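Local coordinates for NADPH-ferredoxin reductase FprA (Mycobacterium tuberculosis, PDB 1LQT), which transfers electrons between NADPH and ferredoxin through a bound FAD and may supply electrons to P450 systems, at residues Phe207-Arg213 against Gln247-Leu252. Residues are numbered along the deposited sequence; the frame is centred on the assembly and turned at random.
Sequences FTTLELR and QNIKVL. With ODP (4-oxo-nicotinamide-adenine dinucleotide phosphate), chain I.
The shortest bond across this contact runs from T209 OG1 to N248 OD1, at 2.8 Å. The threonine hydroxyl is the donor and comes in tilted 34° from the carbonyl plane of the N248 amide. Its position follows from the first torsion of T209 (chi1 -47°), which sets OG1 beside the backbone N and turns CG2 toward Q247 and V251. The other end of the same amide is used too. N248 ND2 gives a hydrogen bond to F207 O at 2.9 Å. The acceptor lies close to the amide plane of N248, but the donor sits well above the carbonyl plane of F207. With both ends engaged, the buried amide is fixed in rotation. It ties both F207, in the loop, and T209, at the start of helix 209-214, to helix 243-256.

Apolar groups fill the space beside this polar pair. L212 reaches across N248 at about a right angle, and its CD1 lies 3.6 Å from N248 OD1. L212 CB packs on V251 CG1 at 3.9 Å. L252 CD2 meets the tip of L212 more loosely. At the solvent side R213 stretches out from CG to NE and lays one face of its guanidinium over V251 CG2, which stands 3.5 Å above the plane near its centre.

Away from N248, the same helical turn serves the nucleotide. E211 OE2 accepts a hydrogen bond from ODP N7N (2.9 Å), while T208 OG1 donates to E211 OE1 and so steadies the carboxylate.

The two helices run nearly parallel here, 9° apart with axes 9.3 Å from each other. F207 and E211 face helix 157-167 of the Rossmann-type NADP-binding domain. Helix 243-256 is covered beyond I249 by helix 235-241, and L252 rests on I225, just after strand 221-224.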
loop_
_atom_site.group_PDB
_atom_site.type_symbol
_atom_site.label_atom_id
_atom_site.label_comp_id
_atom_site.label_asym_id
_atom_site.label_seq_id
_atom_site.Cartn_x
_atom_site.Cartn_y
_atom_site.Cartn_z
ATOM N N PHE A 207 -13.979 5.630 -1.377
ATOM C CA PHE A 207 -13.974 4.937 -2.649
ATOM C C PHE A 207 -13.903 5.908 -3.788
ATOM O O PHE A 207 -14.402 7.037 -3.707
ATOM C CB PHE A 207 -15.335 4.232 -2.876
ATOM C CG PHE A 207 -15.738 3.261 -1.793
ATOM C CD1 PHE A 207 -14.868 2.287 -1.318
ATOM C CD2 PHE A 207 -17.028 3.271 -1.290
ATOM C CE1 PHE A 207 -15.276 1.402 -0.362
ATOM C CE2 PHE A 207 -17.434 2.404 -0.319
ATOM C CZ PHE A 207 -16.559 1.480 0.152
ATOM N N THR A 208 -13.366 5.427 -4.903
ATOM C CA THR A 208 -13.438 6.176 -6.148
ATOM C C THR A 208 -14.300 5.414 -7.164
ATOM O O THR A 208 -14.644 4.261 -6.985
ATOM C CB THR A 208 -12.059 6.605 -6.672
ATOM O OG1 THR A 208 -11.182 5.479 -6.725
ATOM C CG2 THR A 208 -11.438 7.620 -5.710
ATOM N N THR A 209 -14.672 6.119 -8.230
ATOM C CA THR A 209 -15.817 5.673 -9.004
ATOM C C THR A 209 -15.594 4.458 -9.872
ATOM O O THR A 209 -16.415 3.553 -9.902
ATOM C CB THR A 209 -16.337 6.828 -9.846
ATOM O OG1 THR A 209 -16.457 8.030 -9.055
ATOM C CG2 THR A 209 -17.721 6.506 -10.401
ATOM N N LEU A 210 -14.474 4.415 -10.591
ATOM C CA LEU A 210 -14.200 3.269 -11.436
ATOM C C LEU A 210 -14.190 1.986 -10.631
ATOM O O LEU A 210 -14.730 0.957 -11.036
ATOM C CB LEU A 210 -12.893 3.470 -12.184
ATOM C CG LEU A 210 -12.448 2.266 -13.006
ATOM C CD1 LEU A 210 -13.401 1.960 -14.128
ATOM C CD2 LEU A 210 -11.062 2.549 -13.554
ATOM N N GLU A 211 -13.608 2.062 -9.447
ATOM C CA GLU A 211 -13.505 0.916 -8.582
ATOM C C GLU A 211 -14.884 0.449 -8.122
ATOM O O GLU A 211 -15.140 -0.741 -8.007
ATOM C CB GLU A 211 -12.572 1.254 -7.431
ATOM C CG GLU A 211 -11.134 1.453 -7.942
ATOM C CD GLU A 211 -10.847 2.722 -8.798
ATOM O OE1 GLU A 211 -11.566 3.777 -8.674
ATOM O OE2 GLU A 211 -9.875 2.679 -9.644
ATOM N N LEU A 212 -15.793 1.383 -7.848
ATOM C CA LEU A 212 -17.166 0.986 -7.551
ATOM C C LEU A 212 -17.853 0.386 -8.772
ATOM O O LEU A 212 -18.583 -0.589 -8.646
ATOM C CB LEU A 212 -17.960 2.178 -7.049
ATOM C CG LEU A 212 -17.664 2.656 -5.626
ATOM C CD1 LEU A 212 -18.406 3.952 -5.366
ATOM C CD2 LEU A 212 -18.060 1.558 -4.634
ATOM N N ARG A 213 -17.621 0.950 -9.942
ATOM C CA ARG A 213 -18.248 0.448 -11.169
ATOM C C ARG A 213 -17.828 -0.964 -11.501
ATOM O O ARG A 213 -18.644 -1.757 -11.982
ATOM C CB ARG A 213 -17.945 1.356 -12.350
ATOM C CG ARG A 213 -18.617 2.687 -12.353
ATOM C CD ARG A 213 -18.398 3.445 -13.688
ATOM N NE ARG A 213 -18.799 4.836 -13.603
ATOM C CZ ARG A 213 -20.027 5.262 -13.741
ATOM N NH1 ARG A 213 -21.014 4.397 -13.974
ATOM N NH2 ARG A 213 -20.271 6.565 -13.637
ATOM N N GLN A 247 -20.420 11.174 -8.671
ATOM C CA GLN A 247 -20.396 9.997 -9.518
ATOM C C GLN A 247 -20.573 8.728 -8.692
ATOM O O GLN A 247 -21.267 7.807 -9.097
ATOM C CB GLN A 247 -19.131 9.942 -10.388
ATOM C CG GLN A 247 -18.985 11.116 -11.329
ATOM C CD GLN A 247 -20.164 11.267 -12.256
ATOM O OE1 GLN A 247 -20.623 10.292 -12.851
ATOM N NE2 GLN A 247 -20.647 12.497 -12.403
ATOM N N ASN A 248 -19.928 8.674 -7.540
ATOM C CA ASN A 248 -20.048 7.518 -6.675
ATOM C C ASN A 248 -21.513 7.272 -6.311
ATOM O O ASN A 248 -21.958 6.130 -6.316
ATOM C CB ASN A 248 -19.288 7.719 -5.376
ATOM C CG ASN A 248 -17.799 7.561 -5.484
ATOM O OD1 ASN A 248 -17.249 7.206 -6.525
ATOM N ND2 ASN A 248 -17.138 7.818 -4.366
ATOM N N ILE A 249 -22.230 8.325 -5.930
ATOM C CA ILE A 249 -23.594 8.133 -5.463
ATOM C C ILE A 249 -24.465 7.648 -6.621
ATOM O O ILE A 249 -25.341 6.817 -6.417
ATOM C CB ILE A 249 -24.126 9.402 -4.780
ATOM C CG1 ILE A 249 -23.339 9.717 -3.509
ATOM C CG2 ILE A 249 -25.615 9.288 -4.452
ATOM C CD1 ILE A 249 -23.115 8.580 -2.558
ATOM N N LYS A 250 -24.215 8.123 -7.840
ATOM C CA LYS A 250 -24.970 7.616 -8.990
ATOM C C LYS A 250 -24.776 6.110 -9.130
ATOM O O LYS A 250 -25.705 5.355 -9.372
ATOM C CB LYS A 250 -24.528 8.328 -10.276
ATOM C CG LYS A 250 -24.959 9.775 -10.385
ATOM C CD LYS A 250 -24.335 10.464 -11.611
ATOM C CE LYS A 250 -24.611 11.981 -11.653
ATOM N NZ LYS A 250 -24.005 12.620 -12.885
ATOM N N VAL A 251 -23.539 5.665 -8.959
ATOM C CA VAL A 251 -23.226 4.247 -9.058
ATOM C C VAL A 251 -23.892 3.447 -7.931
ATOM O O VAL A 251 -24.489 2.402 -8.163
ATOM C CB VAL A 251 -21.721 4.035 -9.089
ATOM C CG1 VAL A 251 -21.381 2.571 -8.978
ATOM C CG2 VAL A 251 -21.128 4.645 -10.365
ATOM N N LEU A 252 -23.831 3.970 -6.713
ATOM C CA LEU A 252 -24.454 3.287 -5.593
ATOM C C LEU A 252 -25.974 3.186 -5.768
ATOM O O LEU A 252 -26.557 2.175 -5.440
ATOM C CB LEU A 252 -24.120 3.972 -4.267
ATOM C CG LEU A 252 -22.645 3.966 -3.871
ATOM C CD1 LEU A 252 -22.521 4.664 -2.537
ATOM C CD2 LEU A 252 -22.020 2.575 -3.806
HETATM O O1X ODP I . -14.683 7.725 8.408
HETATM P P2B ODP I . -13.415 7.632 7.616
HETATM O O2X ODP I . -13.448 8.387 6.303
HETATM O O3X ODP I . -12.178 7.982 8.427
HETATM O O2B ODP I . -13.335 6.062 7.255
HETATM C C2B ODP I . -12.126 5.430 6.845
HETATM C C3B ODP I . -12.043 5.095 5.373
HETATM O O3B ODP I . -13.303 4.638 4.903
HETATM C C1B ODP I . -12.044 4.084 7.467
HETATM N N9A ODP I . -11.755 4.027 8.877
HETATM C C8A ODP I . -10.665 4.528 9.546
HETATM N N7A ODP I . -10.698 4.233 10.832
HETATM C C5A ODP I . -11.847 3.504 11.030
HETATM C C4A ODP I . -12.510 3.386 9.807
HETATM N N3A ODP I . -13.674 2.717 9.611
HETATM C C2A ODP I . -14.181 2.166 10.728
HETATM N N1A ODP I . -13.598 2.220 11.959
HETATM C C6A ODP I . -12.420 2.893 12.122
HETATM N N6A ODP I . -11.857 2.857 13.338
HETATM O O4B ODP I . -10.998 3.459 6.747
HETATM C C4B ODP I . -11.075 3.911 5.387
HETATM C C5B ODP I . -9.698 4.262 4.907
HETATM O O5B ODP I . -9.779 4.525 3.525
HETATM P PA ODP I . -8.526 5.173 2.779
HETATM O O1A ODP I . -8.922 5.431 1.396
HETATM O O2A ODP I . -7.960 6.292 3.560
HETATM O O3 ODP I . -7.435 4.012 2.887
HETATM P PN ODP I . -7.194 2.640 2.044
HETATM O O1N ODP I . -8.479 2.019 1.657
HETATM O O2N ODP I . -6.221 1.900 2.875
HETATM O O5D ODP I . -6.526 3.154 0.712
HETATM C C5D ODP I . -5.226 3.795 0.787
HETATM C C4D ODP I . -5.020 4.604 -0.475
HETATM O O4D ODP I . -4.726 3.779 -1.597
HETATM C C1D ODP I . -5.635 4.086 -2.657
HETATM C C2D ODP I . -6.796 4.700 -1.995
HETATM O O2D ODP I . -7.702 5.320 -2.834
HETATM C C3D ODP I . -6.236 5.445 -0.842
HETATM O O3D ODP I . -5.841 6.724 -1.294
HETATM N N1N ODP I . -5.805 2.996 -3.551
HETATM C C2N ODP I . -6.232 3.295 -4.865
HETATM C C3N ODP I . -6.779 2.300 -5.604
HETATM C C7N ODP I . -7.241 2.756 -6.995
HETATM N N7N ODP I . -7.791 1.830 -7.737
HETATM O O7N ODP I . -7.081 3.958 -7.302
HETATM C C4N ODP I . -6.984 0.993 -5.137
HETATM O O99 ODP I . -7.556 0.079 -5.807
HETATM C C5N ODP I . -6.554 0.718 -3.760
HETATM C C6N ODP I . -5.982 1.748 -2.982
#